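Local coordinates for cell division inhibitor SulA (Pseudomonas aeruginosa, PDB 1OFU), which probably inhibits cell division in the SOS response by binding FtsZ and blocking its polymerization into the Z ring, at residues D[45-48]-D[49-53]. Residues are numbered along the deposited sequence; the frame is centred on the assembly and turned at random.
Sequences LTHE and WLRRA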
ATOM      1  N   LEU D  45      -8.885 -10.266  12.896  1.00 35.52           N
ATOM      2  CA  LEU D  45      -7.543  -9.690  12.833  1.00 39.71           C
ATOM      3  C   LEU D  45      -6.607 -10.284  13.873  1.00 39.05           C
ATOM      4  O   LEU D  45      -6.277  -9.641  14.865  1.00 40.84           O
ATOM      5  CB  LEU D  45      -7.582  -8.168  13.014  1.00 37.52           C
ATOM      6  CG  LEU D  45      -7.954  -7.332  11.792  1.00 43.96           C
ATOM      7  CD1 LEU D  45      -9.427  -7.515  11.465  1.00 40.97           C
ATOM      8  CD2 LEU D  45      -7.642  -5.873  12.078  1.00 43.70           C
ATOM      9  N   THR D  46      -6.180 -11.516  13.635  1.00 43.13           N
ATOM     10  CA  THR D  46      -5.268 -12.197  14.542  1.00 41.38           C
ATOM     11  C   THR D  46      -3.877 -11.653  14.285  1.00 43.38           C
ATOM     12  O   THR D  46      -3.635 -10.993  13.271  1.00 41.22           O
ATOM     13  CB  THR D  46      -5.231 -13.702  14.260  1.00 42.76           C
ATOM     14  OG1 THR D  46      -4.760 -13.915  12.923  1.00 41.32           O
ATOM     15  CG2 THR D  46      -6.622 -14.313  14.407  1.00 41.81           C
ATOM     16  N   HIS D  47      -2.957 -11.933  15.200  1.00 41.89           N
ATOM     17  CA  HIS D  47      -1.592 -11.481  15.030  1.00 41.31           C
ATOM     18  C   HIS D  47      -1.024 -12.082  13.751  1.00 40.55           C
ATOM     19  O   HIS D  47      -0.193 -11.467  13.083  1.00 41.97           O
ATOM     20  CB  HIS D  47      -0.740 -11.888  16.237  1.00 40.97           C
ATOM     21  CG  HIS D  47      -0.933 -11.009  17.435  1.00 41.10           C
ATOM     22  ND1 HIS D  47       0.104 -10.657  18.273  1.00 37.52           N
ATOM     23  CD2 HIS D  47      -2.041 -10.416  17.938  1.00 40.67           C
ATOM     24  CE1 HIS D  47      -0.357  -9.885  19.240  1.00 36.43           C
ATOM     25  NE2 HIS D  47      -1.655  -9.724  19.061  1.00 40.91           N
ATOM     26  N   GLU D  48      -1.484 -13.281  13.403  1.00 39.54           N
ATOM     27  CA  GLU D  48      -1.011 -13.941  12.193  1.00 42.70           C
ATOM     28  C   GLU D  48      -1.502 -13.242  10.934  1.00 39.02           C
ATOM     29  O   GLU D  48      -0.749 -13.072   9.976  1.00 38.99           O
ATOM     30  CB  GLU D  48      -1.448 -15.406  12.168  1.00 48.92           C
ATOM     31  CG  GLU D  48      -0.284 -16.366  12.334  1.00 62.26           C
ATOM     32  CD  GLU D  48       0.869 -16.051  11.387  1.00 68.82           C
ATOM     33  OE1 GLU D  48       0.673 -16.130  10.155  1.00 72.36           O
ATOM     34  OE2 GLU D  48       1.972 -15.719  11.874  1.00 70.55           O
ATOM     35  N   TRP D  49      -2.766 -12.837  10.933  1.00 35.68           N
ATOM     36  CA  TRP D  49      -3.314 -12.147   9.775  1.00 37.56           C
ATOM     37  C   TRP D  49      -2.548 -10.846   9.575  1.00 30.31           C
ATOM     38  O   TRP D  49      -2.179 -10.502   8.455  1.00 36.80           O
ATOM     39  CB  TRP D  49      -4.800 -11.823   9.974  1.00 36.11           C
ATOM     40  CG  TRP D  49      -5.412 -11.137   8.775  1.00 39.24           C
ATOM     41  CD1 TRP D  49      -5.972 -11.738   7.684  1.00 39.54           C
ATOM     42  CD2 TRP D  49      -5.469  -9.723   8.526  1.00 37.72           C
ATOM     43  NE1 TRP D  49      -6.371 -10.790   6.769  1.00 38.42           N
ATOM     44  CE2 TRP D  49      -6.076  -9.547   7.260  1.00 39.75           C
ATOM     45  CE3 TRP D  49      -5.061  -8.592   9.245  1.00 37.11           C
ATOM     46  CZ2 TRP D  49      -6.289  -8.280   6.699  1.00 39.57           C
ATOM     47  CZ3 TRP D  49      -5.273  -7.328   8.685  1.00 39.62           C
ATOM     48  CH2 TRP D  49      -5.884  -7.186   7.424  1.00 35.38           C
ATOM     49  N   LEU D  50      -2.315 -10.127  10.668  1.00 32.77           N
ATOM     50  CA  LEU D  50      -1.614  -8.846  10.624  1.00 34.69           C
ATOM     51  C   LEU D  50      -0.200  -8.976  10.081  1.00 37.81           C
ATOM     52  O   LEU D  50       0.278  -8.105   9.342  1.00 35.08           O
ATOM     53  CB  LEU D  50      -1.590  -8.216  12.022  1.00 35.09           C
ATOM     54  CG  LEU D  50      -2.961  -7.731  12.502  1.00 35.33           C
ATOM     55  CD1 LEU D  50      -2.903  -7.355  13.972  1.00 33.37           C
ATOM     56  CD2 LEU D  50      -3.403  -6.543  11.655  1.00 33.19           C
ATOM     57  N   ARG D  51       0.476 -10.059  10.453  1.00 38.46           N
ATOM     58  CA  ARG D  51       1.824 -10.292   9.961  1.00 39.22           C
ATOM     59  C   ARG D  51       1.758 -10.663   8.484  1.00 42.28           C
ATOM     60  O   ARG D  51       2.573 -10.194   7.689  1.00 43.64           O
ATOM     61  CB  ARG D  51       2.510 -11.408  10.756  1.00 43.38           C
ATOM     62  CG  ARG D  51       2.893 -11.012  12.183  1.00 45.02           C
ATOM     63  CD  ARG D  51       3.971 -11.929  12.744  1.00 47.71           C
ATOM     64  NE  ARG D  51       3.481 -13.267  13.065  1.00 47.09           N
ATOM     65  CZ  ARG D  51       2.691 -13.549  14.096  1.00 51.77           C
ATOM     66  NH1 ARG D  51       2.295 -14.798  14.312  1.00 51.02           N
ATOM     67  NH2 ARG D  51       2.296 -12.584  14.916  1.00 54.57           N
ATOM     68  N   ARG D  52       0.791 -11.503   8.112  1.00 40.91           N
ATOM     69  CA  ARG D  52       0.645 -11.897   6.716  1.00 42.98           C
ATOM     70  C   ARG D  52       0.219 -10.706   5.859  1.00 45.16           C
ATOM     71  O   ARG D  52       0.524 -10.651   4.672  1.00 43.62           O
ATOM     72  CB  ARG D  52      -0.373 -13.029   6.561  1.00 48.10           C
ATOM     73  CG  ARG D  52       0.101 -14.382   7.067  1.00 55.50           C
ATOM     74  CD  ARG D  52      -0.600 -15.513   6.324  1.00 65.28           C
ATOM     75  NE  ARG D  52      -0.118 -16.829   6.737  1.00 75.02           N
ATOM     76  CZ  ARG D  52      -0.449 -17.426   7.879  1.00 80.61           C
ATOM     77  NH1 ARG D  52      -1.273 -16.828   8.730  1.00 83.95           N
ATOM     78  NH2 ARG D  52       0.047 -18.620   8.172  1.00 83.06           N
ATOM     79  N   ALA D  53      -0.495  -9.754   6.457  1.00 45.54           N
ATOM     80  CA  ALA D  53      -0.918  -8.568   5.719  1.00 40.33           C
ATOM     81  C   ALA D  53       0.301  -7.683   5.454  1.00 38.20           C
ATOM     82  O   ALA D  53       0.195  -6.636   4.824  1.00 36.49           O
ATOM     83  CB  ALA D  53      -1.955  -7.806   6.506  1.00 40.40           C
TER
HETATM   84  O   HOH W   1       2.356 -12.646  17.948  1.00 46.77           O
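The indole of W49 packs on L45, with L45 CG 4.1 Å from W49 CE3; A53 CB stands 4.0 Å above one face of the ring, near its margin, and L50 CG sits at the edge, in plane. With W49 CG anti to the backbone N (chi1 -178°), the indole and the L45 side chain run alongside each other. Over one face of the R51 guanidinium lie both E48 CA and H47 O. R51 NH1 makes a salt bridge with E48 OE2 at 2.6 Å, but the planes stand 67° apart and the hydrogen bond is weak (N-H...O 123°). A second salt bridge, R52 NH1 to E48 OE1, is doubtful, because OE1 is modelled too close to R52 CZ. A water 3.0 Å from H47 ND1 takes a weak bond from R51 NH2. At the N-cap, T46 OG1 accepts from W49 N at 3.0 Å, and T46 O receives L50 N, the first i to i+4 bond of the helix. Helix 47-52 lies in the crossover connection of a beta-alpha-beta unit between strands 35-39 and 60-63: L45 and W49 pack on helix 13-28, H47 and L50 on L62, while R51 NH2 is hydrogen-bonded to the backbone of a chain of another protein, probably FtsZ.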